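Local coordinates for toll-like receptor 13 (Mus musculus, PDB 4Z0C), which recognises bacterial 23S ribosomal RNA as an innate immune receptor and signals through MYD88 and TRAF6 to activate NF-kappa-B, at residues L653-C665 with E681-Q693. Numbering follows the deposited sequence.
Sequences LMFFDVYGNKLQC and EVHIPFLRSYPCQ
Two straight backbone bonds join Phe-655 and His-683 in a single beta bridge: His-683 N donates to Met-654 O (3.0 Å), and Phe-656 N donates to His-683 O (3.1 Å). By this bridge the loop 681-693 of the C-terminal cap continues along 655-657, the last parallel strand of the leucine-rich-repeat solenoid, whose other edge bonds to the preceding repeat.

Side chains pack closely on both faces of the bridge. Val-682 sets CG2 against Leu-653 CD2 and CG1 against Phe-656 CB, while CG1 of Ile-684 reaches the edge of the Phe-656 ring. On the other face Pro-685 wedges between Phe-655 and Asp-657, with CD over the Phe-655 ring and CG 3.4 Å from Phe-655 CZ. Asp-657 closes an Asx turn through OD1 and Tyr-659 N, and its OD2 is salt-bridged to Arg-635. Farther along, Phe-686 presents its edge to the Tyr-659 face, CD2 lying above the ring centre with the planes at 53°. Tyr-690, its CG anti to the carbonyl carbon (chi1 -64°), crosses Val-658 at about a right angle, CE2 3.6 Å from Val-658 CG1, and its hydroxyl donates to Pro-685 O (2.6 Å), tying down the Ile-684 to Leu-687 turn.

The ends are looser. Met-654 and Glu-681, both solvent-exposed, meet through CE and OE1, 3.9 Å apart. At the far end one water bridges Leu-663 O and Pro-691 O beside the Cys-665 to Cys-692 disulfide (chi3 -89°); Cys-692 and Gln-693 are both poorly ordered there. Apolar burial and directed backbone bonds thus seat the cap on the last repeat, and a covalent bond joins the two segments at their partly exposed, less well ordered end.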
# COMPACT_ATOMS: atom_id res chain seq x y z
N LEU A 653 -25.32 16.18 23.07
CA LEU A 653 -25.03 14.75 22.92
C LEU A 653 -26.30 13.92 22.73
O LEU A 653 -27.27 14.12 23.45
CB LEU A 653 -24.24 14.25 24.13
CG LEU A 653 -23.66 12.85 23.96
CD1 LEU A 653 -22.55 12.85 22.91
CD2 LEU A 653 -23.17 12.31 25.29
N MET A 654 -26.30 13.00 21.77
CA MET A 654 -27.43 12.07 21.60
C MET A 654 -27.04 10.65 21.20
O MET A 654 -27.89 9.77 21.16
CB MET A 654 -28.51 12.63 20.68
CG MET A 654 -28.06 13.18 19.35
SD MET A 654 -29.40 14.18 18.66
CE MET A 654 -29.73 15.34 20.00
N PHE A 655 -25.75 10.43 20.97
CA PHE A 655 -25.21 9.11 20.68
C PHE A 655 -23.79 9.10 21.24
O PHE A 655 -22.96 9.89 20.82
CB PHE A 655 -25.19 8.90 19.17
CG PHE A 655 -24.92 7.48 18.75
CD1 PHE A 655 -23.62 7.06 18.51
CD2 PHE A 655 -25.96 6.59 18.56
CE1 PHE A 655 -23.37 5.75 18.10
CE2 PHE A 655 -25.71 5.28 18.15
CZ PHE A 655 -24.42 4.87 17.91
N PHE A 656 -23.53 8.20 22.19
CA PHE A 656 -22.24 8.12 22.87
C PHE A 656 -21.87 6.66 22.95
O PHE A 656 -22.55 5.87 23.61
CB PHE A 656 -22.33 8.72 24.28
CG PHE A 656 -21.08 8.53 25.10
CD1 PHE A 656 -19.94 9.29 24.86
CD2 PHE A 656 -21.06 7.60 26.14
CE1 PHE A 656 -18.79 9.13 25.63
CE2 PHE A 656 -19.91 7.43 26.91
CZ PHE A 656 -18.77 8.20 26.66
N ASP A 657 -20.79 6.31 22.24
CA ASP A 657 -20.51 4.91 21.94
C ASP A 657 -19.26 4.49 22.66
O ASP A 657 -18.17 4.97 22.36
CB ASP A 657 -20.33 4.74 20.44
CG ASP A 657 -20.26 3.29 20.02
OD1 ASP A 657 -19.95 2.42 20.87
OD2 ASP A 657 -20.48 3.02 18.82
N VAL A 658 -19.43 3.58 23.61
CA VAL A 658 -18.32 3.12 24.42
C VAL A 658 -18.34 1.58 24.47
O VAL A 658 -17.82 0.94 25.38
CB VAL A 658 -18.36 3.80 25.81
CG1 VAL A 658 -19.47 3.21 26.69
CG2 VAL A 658 -17.00 3.75 26.48
N TYR A 659 -18.96 1.02 23.43
CA TYR A 659 -18.93 -0.40 23.15
C TYR A 659 -17.49 -0.87 22.85
O TYR A 659 -16.68 -0.10 22.36
CB TYR A 659 -19.85 -0.67 21.96
CG TYR A 659 -19.82 -2.07 21.40
CD1 TYR A 659 -20.27 -3.16 22.15
CD2 TYR A 659 -19.41 -2.31 20.08
CE1 TYR A 659 -20.26 -4.44 21.63
CE2 TYR A 659 -19.40 -3.59 19.55
CZ TYR A 659 -19.83 -4.65 20.32
OH TYR A 659 -19.81 -5.91 19.80
N GLY A 660 -17.20 -2.12 23.15
CA GLY A 660 -15.88 -2.68 22.91
C GLY A 660 -14.80 -2.12 23.82
O GLY A 660 -13.62 -2.15 23.47
N ASN A 661 -15.20 -1.57 24.98
CA ASN A 661 -14.22 -1.09 25.96
C ASN A 661 -14.01 -2.04 27.13
O ASN A 661 -14.37 -3.22 27.05
CB ASN A 661 -14.56 0.32 26.42
CG ASN A 661 -14.13 1.37 25.42
OD1 ASN A 661 -13.14 2.05 25.62
ND2 ASN A 661 -14.84 1.46 24.30
N LYS A 662 -13.45 -1.54 28.23
CA LYS A 662 -13.16 -2.37 29.39
C LYS A 662 -13.73 -1.77 30.67
O LYS A 662 -13.05 -1.69 31.70
CB LYS A 662 -11.65 -2.55 29.55
CG LYS A 662 -10.91 -2.96 28.27
CD LYS A 662 -10.02 -4.17 28.53
CE LYS A 662 -10.30 -5.30 27.56
NZ LYS A 662 -9.08 -5.63 26.79
N LEU A 663 -14.98 -1.35 30.61
CA LEU A 663 -15.61 -0.65 31.72
C LEU A 663 -15.70 -1.53 32.98
O LEU A 663 -16.26 -2.63 32.95
CB LEU A 663 -17.00 -0.18 31.30
CG LEU A 663 -17.10 1.26 30.80
CD1 LEU A 663 -15.78 1.77 30.28
CD2 LEU A 663 -18.19 1.41 29.74
N GLN A 664 -15.16 -1.05 34.09
CA GLN A 664 -15.09 -1.88 35.27
C GLN A 664 -16.37 -1.81 36.10
O GLN A 664 -16.95 -0.73 36.27
CB GLN A 664 -13.89 -1.49 36.12
CG GLN A 664 -12.70 -1.05 35.30
CD GLN A 664 -11.40 -1.46 35.95
OE1 GLN A 664 -11.05 -2.64 35.96
NE2 GLN A 664 -10.69 -0.49 36.53
N CYS A 665 -16.82 -2.96 36.59
CA CYS A 665 -17.95 -3.01 37.49
C CYS A 665 -17.51 -2.65 38.91
O CYS A 665 -17.43 -3.50 39.79
CB CYS A 665 -18.61 -4.38 37.46
SG CYS A 665 -19.38 -4.78 35.88
N GLU A 681 -32.11 11.17 26.45
CA GLU A 681 -31.59 12.09 25.47
C GLU A 681 -30.45 11.43 24.70
O GLU A 681 -30.25 11.70 23.52
CB GLU A 681 -31.10 13.36 26.17
CG GLU A 681 -30.40 14.35 25.27
CD GLU A 681 -31.37 15.27 24.54
OE1 GLU A 681 -30.90 16.03 23.66
OE2 GLU A 681 -32.58 15.26 24.87
N VAL A 682 -29.73 10.53 25.37
CA VAL A 682 -28.55 9.93 24.78
C VAL A 682 -28.65 8.42 24.65
O VAL A 682 -28.85 7.72 25.64
CB VAL A 682 -27.26 10.27 25.56
CG1 VAL A 682 -26.04 9.62 24.88
CG2 VAL A 682 -27.06 11.77 25.66
N HIS A 683 -28.48 7.94 23.42
CA HIS A 683 -28.43 6.51 23.15
C HIS A 683 -27.00 5.96 23.29
O HIS A 683 -26.04 6.61 22.91
CB HIS A 683 -28.99 6.14 21.77
CG HIS A 683 -28.94 4.68 21.49
ND1 HIS A 683 -29.81 3.79 22.08
CD2 HIS A 683 -28.08 3.93 20.76
CE1 HIS A 683 -29.51 2.56 21.70
NE2 HIS A 683 -28.46 2.62 20.90
N ILE A 684 -26.88 4.76 23.85
CA ILE A 684 -25.60 4.14 24.14
C ILE A 684 -25.57 2.68 23.67
O ILE A 684 -26.12 1.80 24.33
CB ILE A 684 -25.20 4.31 25.64
CG1 ILE A 684 -24.82 5.77 25.90
CG2 ILE A 684 -24.01 3.40 26.03
CD1 ILE A 684 -25.03 6.22 27.25
N PRO A 685 -24.94 2.45 22.51
CA PRO A 685 -24.90 1.17 21.79
C PRO A 685 -24.50 -0.04 22.62
O PRO A 685 -23.38 -0.10 23.15
CB PRO A 685 -23.84 1.41 20.70
CG PRO A 685 -23.68 2.88 20.59
CD PRO A 685 -24.46 3.56 21.67
N PHE A 686 -25.43 -0.99 22.68
CA PHE A 686 -25.22 -2.31 23.28
C PHE A 686 -24.96 -2.27 24.77
O PHE A 686 -24.52 -3.26 25.35
CB PHE A 686 -24.13 -3.09 22.54
CG PHE A 686 -24.29 -3.08 21.04
CD1 PHE A 686 -25.36 -3.73 20.43
CD2 PHE A 686 -23.38 -2.41 20.23
CE1 PHE A 686 -25.52 -3.71 19.05
CE2 PHE A 686 -23.53 -2.39 18.85
CZ PHE A 686 -24.61 -3.05 18.26
N LEU A 687 -25.29 -1.13 25.39
CA LEU A 687 -25.10 -0.86 26.82
C LEU A 687 -25.44 -2.05 27.71
O LEU A 687 -24.63 -2.45 28.55
CB LEU A 687 -25.97 0.32 27.24
CG LEU A 687 -26.12 0.56 28.75
CD1 LEU A 687 -24.80 1.03 29.35
CD2 LEU A 687 -27.23 1.56 29.03
N ARG A 688 -26.62 -2.62 27.51
CA ARG A 688 -27.13 -3.71 28.34
C ARG A 688 -26.40 -5.03 28.19
O ARG A 688 -26.78 -6.02 28.82
CB ARG A 688 -28.63 -3.94 28.09
CG ARG A 688 -29.49 -2.73 28.36
CD ARG A 688 -30.96 -3.08 28.32
NE ARG A 688 -31.66 -2.39 29.41
CZ ARG A 688 -32.05 -2.97 30.54
NH1 ARG A 688 -31.84 -4.27 30.73
NH2 ARG A 688 -32.65 -2.26 31.47
N SER A 689 -25.37 -5.05 27.34
CA SER A 689 -24.54 -6.24 27.14
C SER A 689 -23.12 -6.11 27.70
O SER A 689 -22.40 -7.11 27.81
CB SER A 689 -24.46 -6.57 25.65
OG SER A 689 -23.70 -5.59 24.96
N TYR A 690 -22.73 -4.88 28.06
CA TYR A 690 -21.36 -4.61 28.51
C TYR A 690 -21.04 -5.51 29.70
O TYR A 690 -21.72 -5.46 30.72
CB TYR A 690 -21.17 -3.15 28.94
CG TYR A 690 -21.33 -2.10 27.86
CD1 TYR A 690 -21.53 -2.44 26.52
CD2 TYR A 690 -21.28 -0.74 28.20
CE1 TYR A 690 -21.69 -1.46 25.55
CE2 TYR A 690 -21.43 0.25 27.23
CZ TYR A 690 -21.64 -0.12 25.90
OH TYR A 690 -21.80 0.85 24.94
N PRO A 691 -20.00 -6.34 29.56
CA PRO A 691 -19.66 -7.35 30.56
C PRO A 691 -18.75 -6.80 31.65
O PRO A 691 -18.04 -5.82 31.45
CB PRO A 691 -18.88 -8.38 29.74
CG PRO A 691 -18.14 -7.52 28.76
CD PRO A 691 -19.07 -6.38 28.42
N CYS A 692 -18.77 -7.46 32.81
CA CYS A 692 -17.87 -7.10 33.89
C CYS A 692 -16.49 -7.63 33.56
O CYS A 692 -16.37 -8.71 33.00
CB CYS A 692 -18.36 -7.66 35.22
SG CYS A 692 -19.80 -6.77 35.87
N GLN A 693 -15.46 -6.87 33.93
CA GLN A 693 -14.09 -7.18 33.55
C GLN A 693 -13.55 -8.39 34.29
O GLN A 693 -12.52 -8.95 33.91
CB GLN A 693 -13.19 -5.96 33.77
CG GLN A 693 -12.50 -5.46 32.51
CD GLN A 693 -13.45 -5.30 31.34
OE1 GLN A 693 -14.55 -4.75 31.47
NE2 GLN A 693 -13.03 -5.77 30.17
O HOH W 1 -18.32 -3.34 31.13